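Local coordinates for twitching motility protein PilT (Aquifex aeolicus, PDB 2EYU) that probably hydrolyses ATP, as P-loop motor ATPases of the type II/IV secretion family do, to power pilus retraction in twitching motility, at residues R155-Q168 with Y182-R196. The protein carries 1 engineered substitution. Sequence-based numbering, arbitrary orientation.
Sequences RIVLSFILQGIISQ and YGLLIPNTAIRNLIR. Engineered in segment 182-196: Gly183 (natural residue Glu).
Arg192 reaches from helix 189-197 to the C-terminal end of helix 151-161 and grips backbone carbonyls there. Its NE donates to Ser159 O at 2.6 Å, the acceptor lying near the guanidinium plane; NH2 is modelled only 2.5 Å from Leu162 O, a bond of doubtful length. A long, multi-donor arginine suits this place: its flat guanidinium can address two carbonyls where helix passes into strand, while Pro187 CB covers one guanidinium face. A turn further on, Arg196 NE donates to Ser159 OG (2.6 Å), a bent bond with OG tilted from the guanidinium plane. Ser159 chi1 of 80° sets OG between its backbone N and carbonyl carbon, from where it also donates to Ile156 O. Bent at chi3, Arg196 then lays its guanidinium over the Phe160 ring, a cation-pi contact with CZ 3.8 Å from the centroid and the planes 32° apart. Small Ser159 lets Ile195 CG2 come within 3.7 Å of its CB; toward the hairpin, Leu162 CG packs against Pro187 CG. Beyond, the strands pair antiparallel through Ile165-Leu185 and through Ser167 and the engineered Gly183, and Ile166 lies alongside Leu184. Two arginines thus clamp antiparallel helices at the hairpin's open end, their charge probably complementing the negative C-terminal end of helix 151-161.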
ATOM      1  N   ARG A 155     -16.486  -4.498   3.594  1.00 16.04           N
ATOM      2  CA  ARG A 155     -15.843  -5.378   2.608  1.00 22.65           C
ATOM      3  C   ARG A 155     -16.196  -4.975   1.178  1.00 27.67           C
ATOM      4  O   ARG A 155     -15.338  -4.902   0.296  1.00 19.12           O
ATOM      5  CB  ARG A 155     -16.208  -6.835   2.854  1.00 25.39           C
ATOM      6  CG  ARG A 155     -15.346  -7.852   2.125  1.00 26.14           C
ATOM      7  CD  ARG A 155     -15.863  -9.267   2.322  1.00 21.75           C
ATOM      8  NE  ARG A 155     -16.964  -9.349   3.269  1.00 40.41           N
ATOM      9  CZ  ARG A 155     -16.971  -9.539   4.573  1.00 43.84           C
ATOM     10  NH1 ARG A 155     -15.851  -9.693   5.267  1.00 62.26           N
ATOM     11  NH2 ARG A 155     -18.128  -9.577   5.230  1.00 69.66           N
ATOM     12  N   ILE A 156     -17.460  -4.688   0.911  1.00 24.14           N
ATOM     13  CA  ILE A 156     -17.878  -4.390  -0.472  1.00 20.82           C
ATOM     14  C   ILE A 156     -17.509  -2.972  -0.881  1.00 14.04           C
ATOM     15  O   ILE A 156     -17.283  -2.732  -2.066  1.00 27.37           O
ATOM     16  CB  ILE A 156     -19.386  -4.674  -0.628  1.00 16.41           C
ATOM     17  CG1 ILE A 156     -19.719  -6.166  -0.615  1.00 18.82           C
ATOM     18  CG2 ILE A 156     -19.933  -3.980  -1.880  1.00 24.54           C
ATOM     19  CD1 ILE A 156     -20.905  -6.579   0.217  1.00 25.70           C
ATOM     20  N   VAL A 157     -17.409  -2.002   0.010  1.00 25.92           N
ATOM     21  CA  VAL A 157     -16.823  -0.697  -0.342  1.00 23.32           C
ATOM     22  C   VAL A 157     -15.406  -0.885  -0.849  1.00 23.72           C
ATOM     23  O   VAL A 157     -14.999  -0.346  -1.876  1.00 25.66           O
ATOM     24  CB  VAL A 157     -16.800   0.249   0.873  1.00 18.17           C
ATOM     25  CG1 VAL A 157     -15.999   1.511   0.607  1.00 14.52           C
ATOM     26  CG2 VAL A 157     -18.216   0.635   1.305  1.00 16.63           C
ATOM     27  N   LEU A 158     -14.597  -1.672  -0.118  1.00 16.26           N
ATOM     28  CA  LEU A 158     -13.240  -1.911  -0.560  1.00 17.93           C
ATOM     29  C   LEU A 158     -13.246  -2.519  -1.961  1.00 18.26           C
ATOM     30  O   LEU A 158     -12.412  -2.154  -2.778  1.00 19.55           O
ATOM     31  CB  LEU A 158     -12.491  -2.877   0.358  1.00 21.78           C
ATOM     32  CG  LEU A 158     -11.637  -2.330   1.494  1.00 30.38           C
ATOM     33  CD1 LEU A 158     -11.184  -3.477   2.393  1.00 18.57           C
ATOM     34  CD2 LEU A 158     -10.439  -1.539   0.972  1.00 19.53           C
ATOM     35  N   SER A 159     -14.189  -3.448  -2.189  1.00 22.07           N
ATOM     36  CA  SER A 159     -14.166  -4.119  -3.487  1.00 15.62           C
ATOM     37  C   SER A 159     -14.311  -3.134  -4.633  1.00 12.06           C
ATOM     38  O   SER A 159     -13.859  -3.433  -5.746  1.00 20.91           O
ATOM     39  CB  SER A 159     -15.243  -5.209  -3.554  1.00 16.20           C
ATOM     40  OG  SER A 159     -16.533  -4.664  -3.834  1.00 22.06           O
ATOM     41  N   PHE A 160     -14.946  -1.981  -4.392  1.00 12.20           N
ATOM     42  CA  PHE A 160     -15.114  -0.994  -5.460  1.00 11.80           C
ATOM     43  C   PHE A 160     -14.084   0.129  -5.416  1.00 24.48           C
ATOM     44  O   PHE A 160     -13.840   0.817  -6.408  1.00 27.15           O
ATOM     45  CB  PHE A 160     -16.467  -0.314  -5.363  1.00 20.17           C
ATOM     46  CG  PHE A 160     -17.672  -1.145  -5.763  1.00 10.70           C
ATOM     47  CD1 PHE A 160     -18.070  -1.185  -7.088  1.00 23.98           C
ATOM     48  CD2 PHE A 160     -18.344  -1.844  -4.784  1.00 10.82           C
ATOM     49  CE1 PHE A 160     -19.182  -1.952  -7.406  1.00 26.19           C
ATOM     50  CE2 PHE A 160     -19.460  -2.598  -5.107  1.00 19.52           C
ATOM     51  CZ  PHE A 160     -19.862  -2.640  -6.429  1.00 21.31           C
ATOM     52  N   ILE A 161     -13.483   0.381  -4.253  1.00 16.14           N
ATOM     53  CA  ILE A 161     -12.661   1.595  -4.182  1.00 14.43           C
ATOM     54  C   ILE A 161     -11.176   1.272  -3.980  1.00 17.06           C
ATOM     55  O   ILE A 161     -10.388   2.188  -4.252  1.00 15.87           O
ATOM     56  CB  ILE A 161     -13.145   2.537  -3.076  1.00 22.28           C
ATOM     57  CG1 ILE A 161     -12.865   2.029  -1.654  1.00 34.65           C
ATOM     58  CG2 ILE A 161     -14.634   2.832  -3.233  1.00 27.85           C
ATOM     59  CD1 ILE A 161     -12.766   3.136  -0.620  1.00 26.72           C
ATOM     60  N   LEU A 162     -10.839   0.064  -3.570  1.00 19.20           N
ATOM     61  CA  LEU A 162      -9.451  -0.387  -3.449  1.00 24.06           C
ATOM     62  C   LEU A 162      -8.730  -0.329  -4.783  1.00 23.67           C
ATOM     63  O   LEU A 162      -9.172  -0.903  -5.782  1.00 18.90           O
ATOM     64  CB  LEU A 162      -9.388  -1.808  -2.865  1.00 22.98           C
ATOM     65  CG  LEU A 162      -7.990  -2.337  -2.526  1.00 25.39           C
ATOM     66  CD1 LEU A 162      -7.234  -1.416  -1.572  1.00 25.88           C
ATOM     67  CD2 LEU A 162      -8.089  -3.735  -1.936  1.00 13.25           C
ATOM     68  N   GLN A 163      -7.602   0.370  -4.835  1.00 15.87           N
ATOM     69  CA  GLN A 163      -6.847   0.554  -6.072  1.00 17.61           C
ATOM     70  C   GLN A 163      -5.612  -0.328  -6.103  1.00 16.37           C
ATOM     71  O   GLN A 163      -5.149  -0.848  -7.114  1.00 13.22           O
ATOM     72  CB  GLN A 163      -6.422   2.026  -6.181  1.00 27.61           C
ATOM     73  CG  GLN A 163      -7.659   2.912  -6.399  1.00 31.03           C
ATOM     74  CD  GLN A 163      -8.636   2.195  -7.322  1.00 44.48           C
ATOM     75  OE1 GLN A 163      -8.380   2.090  -8.518  1.00 39.37           O
ATOM     76  NE2 GLN A 163      -9.728   1.696  -6.755  1.00 54.43           N
ATOM     77  N   GLY A 164      -5.040  -0.515  -4.906  1.00 12.13           N
ATOM     78  CA  GLY A 164      -3.814  -1.352  -4.950  1.00  9.52           C
ATOM     79  C   GLY A 164      -3.320  -1.533  -3.527  1.00 13.49           C
ATOM     80  O   GLY A 164      -3.463  -0.645  -2.681  1.00 12.46           O
ATOM     81  N   ILE A 165      -2.693  -2.669  -3.242  1.00 24.53           N
ATOM     82  CA  ILE A 165      -2.008  -2.671  -1.940  1.00 26.54           C
ATOM     83  C   ILE A 165      -0.637  -3.328  -2.162  1.00 25.24           C
ATOM     84  O   ILE A 165      -0.607  -4.356  -2.824  1.00 18.02           O
ATOM     85  CB  ILE A 165      -2.764  -3.337  -0.789  1.00 26.54           C
ATOM     86  CG1 ILE A 165      -2.085  -4.616  -0.300  1.00 33.25           C
ATOM     87  CG2 ILE A 165      -4.236  -3.569  -1.101  1.00 14.89           C
ATOM     88  CD1 ILE A 165      -1.287  -4.421   0.964  1.00 35.31           C
ATOM     89  N   ILE A 166       0.389  -2.669  -1.630  1.00 14.61           N
ATOM     90  CA  ILE A 166       1.765  -3.127  -1.690  1.00 13.24           C
ATOM     91  C   ILE A 166       2.231  -3.549  -0.298  1.00 13.15           C
ATOM     92  O   ILE A 166       2.165  -2.681   0.580  1.00 24.58           O
ATOM     93  CB  ILE A 166       2.701  -1.982  -2.135  1.00 20.43           C
ATOM     94  CG1 ILE A 166       2.181  -1.142  -3.307  1.00 40.51           C
ATOM     95  CG2 ILE A 166       4.095  -2.529  -2.432  1.00 36.61           C
ATOM     96  CD1 ILE A 166       3.259  -0.252  -3.885  1.00 38.90           C
ATOM     97  N   SER A 167       2.665  -4.784  -0.132  1.00 16.02           N
ATOM     98  CA  SER A 167       3.231  -5.293   1.113  1.00 16.43           C
ATOM     99  C   SER A 167       4.752  -5.327   0.969  1.00 23.44           C
ATOM    100  O   SER A 167       5.231  -6.056   0.112  1.00 23.64           O
ATOM    101  CB  SER A 167       2.708  -6.690   1.402  1.00 25.30           C
ATOM    102  OG  SER A 167       1.741  -6.713   2.429  1.00 36.84           O
ATOM    103  N   GLN A 168       5.550  -4.579   1.728  1.00 26.97           N
ATOM    104  CA  GLN A 168       6.984  -4.536   1.447  1.00 16.11           C
ATOM    105  C   GLN A 168       7.828  -5.112   2.579  1.00 21.73           C
ATOM    106  O   GLN A 168       7.439  -5.045   3.730  1.00 16.41           O
ATOM    107  CB  GLN A 168       7.483  -3.106   1.231  1.00 22.94           C
ATOM    108  CG  GLN A 168       7.209  -2.458  -0.118  1.00 37.22           C
ATOM    109  CD  GLN A 168       7.255  -0.933   0.012  1.00 11.94           C
ATOM    110  OE1 GLN A 168       8.212  -0.443   0.621  1.00 35.20           O
ATOM    111  NE2 GLN A 168       6.242  -0.251  -0.479  1.00 44.50           N
ATOM    112  N   TYR A 182       8.397  -7.589  -2.029  1.00 21.11           N
ATOM    113  CA  TYR A 182       7.045  -7.055  -2.007  1.00 28.51           C
ATOM    114  C   TYR A 182       6.027  -8.100  -2.450  1.00 24.59           C
ATOM    115  O   TYR A 182       6.382  -8.992  -3.222  1.00 20.96           O
ATOM    116  CB  TYR A 182       6.899  -5.849  -2.949  1.00 23.04           C
ATOM    117  CG  TYR A 182       7.278  -6.147  -4.387  1.00 20.50           C
ATOM    118  CD1 TYR A 182       6.375  -6.574  -5.343  1.00 31.12           C
ATOM    119  CD2 TYR A 182       8.593  -5.985  -4.817  1.00 19.09           C
ATOM    120  CE1 TYR A 182       6.776  -6.827  -6.639  1.00 30.98           C
ATOM    121  CE2 TYR A 182       9.013  -6.233  -6.103  1.00 22.27           C
ATOM    122  CZ  TYR A 182       8.085  -6.659  -7.023  1.00 36.80           C
ATOM    123  OH  TYR A 182       8.464  -6.920  -8.321  1.00 60.54           O
ATOM    124  N   GLY A 183       4.813  -7.904  -1.961  1.00 29.38           N
ATOM    125  CA  GLY A 183       3.616  -8.593  -2.432  1.00 34.61           C
ATOM    126  C   GLY A 183       2.760  -7.544  -3.138  1.00 30.95           C
ATOM    127  O   GLY A 183       2.866  -6.370  -2.787  1.00 26.43           O
ATOM    128  N   LEU A 184       1.945  -7.873  -4.122  1.00 23.15           N
ATOM    129  CA  LEU A 184       1.221  -6.763  -4.789  1.00 28.64           C
ATOM    130  C   LEU A 184      -0.151  -7.264  -5.226  1.00 25.14           C
ATOM    131  O   LEU A 184      -0.284  -8.331  -5.835  1.00 19.29           O
ATOM    132  CB  LEU A 184       2.074  -6.256  -5.935  1.00 37.96           C
ATOM    133  CG  LEU A 184       1.576  -5.203  -6.914  1.00 37.95           C
ATOM    134  CD1 LEU A 184       1.388  -3.846  -6.259  1.00 26.09           C
ATOM    135  CD2 LEU A 184       2.545  -5.066  -8.086  1.00 21.67           C
ATOM    136  N   LEU A 185      -1.182  -6.492  -4.928  1.00 17.23           N
ATOM    137  CA  LEU A 185      -2.546  -6.861  -5.298  1.00 16.44           C
ATOM    138  C   LEU A 185      -3.224  -5.625  -5.896  1.00 19.82           C
ATOM    139  O   LEU A 185      -3.594  -4.697  -5.175  1.00 28.72           O
ATOM    140  CB  LEU A 185      -3.377  -7.344  -4.122  1.00 21.31           C
ATOM    141  CG  LEU A 185      -4.869  -7.569  -4.383  1.00 23.95           C
ATOM    142  CD1 LEU A 185      -5.081  -8.481  -5.583  1.00 24.24           C
ATOM    143  CD2 LEU A 185      -5.581  -8.152  -3.173  1.00 20.29           C
ATOM    144  N   ILE A 186      -3.343  -5.628  -7.210  1.00 13.58           N
ATOM    145  CA  ILE A 186      -4.066  -4.518  -7.851  1.00 13.06           C
ATOM    146  C   ILE A 186      -5.285  -5.135  -8.522  1.00 19.98           C
ATOM    147  O   ILE A 186      -5.145  -5.683  -9.611  1.00 23.70           O
ATOM    148  CB  ILE A 186      -3.175  -3.749  -8.811  1.00 24.26           C
ATOM    149  CG1 ILE A 186      -2.095  -2.935  -8.068  1.00 13.64           C
ATOM    150  CG2 ILE A 186      -3.897  -2.795  -9.766  1.00 13.37           C
ATOM    151  CD1 ILE A 186      -1.033  -2.427  -9.016  1.00 19.97           C
ATOM    152  N   PRO A 187      -6.403  -4.996  -7.820  1.00 22.91           N
ATOM    153  CA  PRO A 187      -7.612  -5.754  -8.134  1.00 17.18           C
ATOM    154  C   PRO A 187      -7.939  -5.518  -9.611  1.00 25.60           C
ATOM    155  O   PRO A 187      -7.586  -4.468 -10.136  1.00 21.39           O
ATOM    156  CB  PRO A 187      -8.663  -5.198  -7.198  1.00 16.32           C
ATOM    157  CG  PRO A 187      -7.921  -4.538  -6.098  1.00 28.51           C
ATOM    158  CD  PRO A 187      -6.610  -4.087  -6.676  1.00 29.19           C
ATOM    159  N   ASN A 188      -8.530  -6.536 -10.195  1.00 37.09           N
ATOM    160  CA  ASN A 188      -9.066  -6.548 -11.550  1.00 42.74           C
ATOM    161  C   ASN A 188     -10.516  -6.992 -11.376  1.00 47.56           C
ATOM    162  O   ASN A 188     -10.919  -7.166 -10.217  1.00 25.88           O
ATOM    163  CB  ASN A 188      -8.269  -7.445 -12.480  1.00 42.93           C
ATOM    164  CG  ASN A 188      -8.247  -8.897 -12.039  1.00 40.27           C
ATOM    165  OD1 ASN A 188      -8.936  -9.286 -11.095  1.00 62.79           O
ATOM    166  ND2 ASN A 188      -7.464  -9.724 -12.711  1.00 29.68           N
ATOM    167  N   THR A 189     -11.296  -7.164 -12.427  1.00 44.22           N
ATOM    168  CA  THR A 189     -12.712  -7.452 -12.198  1.00 38.25           C
ATOM    169  C   THR A 189     -12.936  -8.709 -11.363  1.00 31.14           C
ATOM    170  O   THR A 189     -13.850  -8.731 -10.533  1.00 36.76           O
ATOM    171  CB  THR A 189     -13.456  -7.597 -13.541  1.00 44.69           C
ATOM    172  OG1 THR A 189     -13.921  -6.314 -13.968  1.00 63.68           O
ATOM    173  CG2 THR A 189     -14.670  -8.495 -13.351  1.00 46.03           C
ATOM    174  N   ALA A 190     -12.117  -9.727 -11.561  1.00 22.90           N
ATOM    175  CA  ALA A 190     -12.245 -11.026 -10.917  1.00 20.17           C
ATOM    176  C   ALA A 190     -11.990 -10.984  -9.417  1.00 21.63           C
ATOM    177  O   ALA A 190     -12.818 -11.537  -8.692  1.00 21.78           O
ATOM    178  CB  ALA A 190     -11.292 -12.026 -11.554  1.00 23.10           C
ATOM    179  N   ILE A 191     -10.890 -10.366  -8.982  1.00 29.72           N
ATOM    180  CA  ILE A 191     -10.611 -10.221  -7.546  1.00 29.70           C
ATOM    181  C   ILE A 191     -11.575  -9.222  -6.921  1.00 23.52           C
ATOM    182  O   ILE A 191     -11.943  -9.364  -5.769  1.00 25.53           O
ATOM    183  CB  ILE A 191      -9.164  -9.798  -7.278  1.00 44.26           C
ATOM    184  CG1 ILE A 191      -8.549  -8.903  -8.354  1.00 56.54           C
ATOM    185  CG2 ILE A 191      -8.230 -10.997  -7.100  1.00 35.18           C
ATOM    186  CD1 ILE A 191      -7.205  -9.440  -8.830  1.00 57.89           C
ATOM    187  N   ARG A 192     -12.037  -8.200  -7.640  1.00 24.38           N
ATOM    188  CA  ARG A 192     -13.075  -7.323  -7.080  1.00 19.01           C
ATOM    189  C   ARG A 192     -14.280  -8.131  -6.659  1.00 20.61           C
ATOM    190  O   ARG A 192     -14.757  -8.063  -5.544  1.00 23.33           O
ATOM    191  CB  ARG A 192     -13.459  -6.282  -8.120  1.00 25.95           C
ATOM    192  CG  ARG A 192     -12.273  -5.394  -8.460  1.00 30.26           C
ATOM    193  CD  ARG A 192     -12.755  -4.003  -8.870  1.00 34.70           C
ATOM    194  NE  ARG A 192     -12.444  -3.048  -7.834  1.00 46.72           N
ATOM    195  CZ  ARG A 192     -11.431  -2.226  -7.667  1.00 29.11           C
ATOM    196  NH1 ARG A 192     -10.430  -2.116  -8.514  1.00 38.12           N
ATOM    197  NH2 ARG A 192     -11.466  -1.477  -6.571  1.00 29.96           N
ATOM    198  N   ASN A 193     -14.758  -8.950  -7.594  1.00 26.10           N
ATOM    199  CA  ASN A 193     -15.848  -9.873  -7.302  1.00 25.14           C
ATOM    200  C   ASN A 193     -15.560 -10.752  -6.098  1.00 31.57           C
ATOM    201  O   ASN A 193     -16.327 -10.858  -5.135  1.00 26.87           O
ATOM    202  CB  ASN A 193     -16.047 -10.736  -8.562  1.00 21.46           C
ATOM    203  CG  ASN A 193     -16.785 -12.017  -8.212  1.00 38.04           C
ATOM    204  OD1 ASN A 193     -18.014 -12.028  -8.209  1.00 61.75           O
ATOM    205  ND2 ASN A 193     -16.051 -13.085  -7.909  1.00 42.88           N
ATOM    206  N   LEU A 194     -14.404 -11.435  -6.111  1.00 23.82           N
ATOM    207  CA  LEU A 194     -14.136 -12.333  -4.978  1.00 24.60           C
ATOM    208  C   LEU A 194     -14.064 -11.586  -3.662  1.00 19.33           C
ATOM    209  O   LEU A 194     -14.530 -12.112  -2.644  1.00 33.77           O
ATOM    210  CB  LEU A 194     -12.844 -13.136  -5.174  1.00 18.06           C
ATOM    211  CG  LEU A 194     -12.746 -13.936  -6.471  1.00 18.32           C
ATOM    212  CD1 LEU A 194     -11.279 -14.131  -6.839  1.00 34.20           C
ATOM    213  CD2 LEU A 194     -13.454 -15.271  -6.367  1.00 27.05           C
ATOM    214  N   ILE A 195     -13.529 -10.368  -3.638  1.00 26.64           N
ATOM    215  CA  ILE A 195     -13.591  -9.601  -2.381  1.00 37.55           C
ATOM    216  C   ILE A 195     -15.025  -9.386  -1.917  1.00 38.38           C
ATOM    217  O   ILE A 195     -15.375  -9.456  -0.735  1.00 26.27           O
ATOM    218  CB  ILE A 195     -12.832  -8.274  -2.563  1.00 25.07           C
ATOM    219  CG1 ILE A 195     -11.347  -8.536  -2.787  1.00 19.46           C
ATOM    220  CG2 ILE A 195     -13.051  -7.316  -1.406  1.00 17.11           C
ATOM    221  CD1 ILE A 195     -10.476  -7.305  -2.796  1.00 29.87           C
ATOM    222  N   ARG A 196     -15.894  -9.137  -2.882  1.00 41.65           N
ATOM    223  CA  ARG A 196     -17.327  -8.946  -2.695  1.00 43.22           C
ATOM    224  C   ARG A 196     -17.970 -10.152  -2.013  1.00 35.77           C
ATOM    225  O   ARG A 196     -18.573  -9.962  -0.958  1.00 33.70           O
ATOM    226  CB  ARG A 196     -17.980  -8.660  -4.055  1.00 32.05           C
ATOM    227  CG  ARG A 196     -18.590  -7.277  -4.147  1.00 26.48           C
ATOM    228  CD  ARG A 196     -18.805  -6.783  -5.558  1.00 24.84           C
ATOM    229  NE  ARG A 196     -17.967  -5.610  -5.843  1.00 36.02           N
ATOM    230  CZ  ARG A 196     -17.427  -5.361  -7.023  1.00 21.69           C
ATOM    231  NH1 ARG A 196     -17.636  -6.212  -8.021  1.00 51.63           N
ATOM    232  NH2 ARG A 196     -16.676  -4.292  -7.218  1.00 46.53           N
TER
HETATM  233  O   HOH W   1      -6.821  -1.526  -9.332  1.00 25.19           O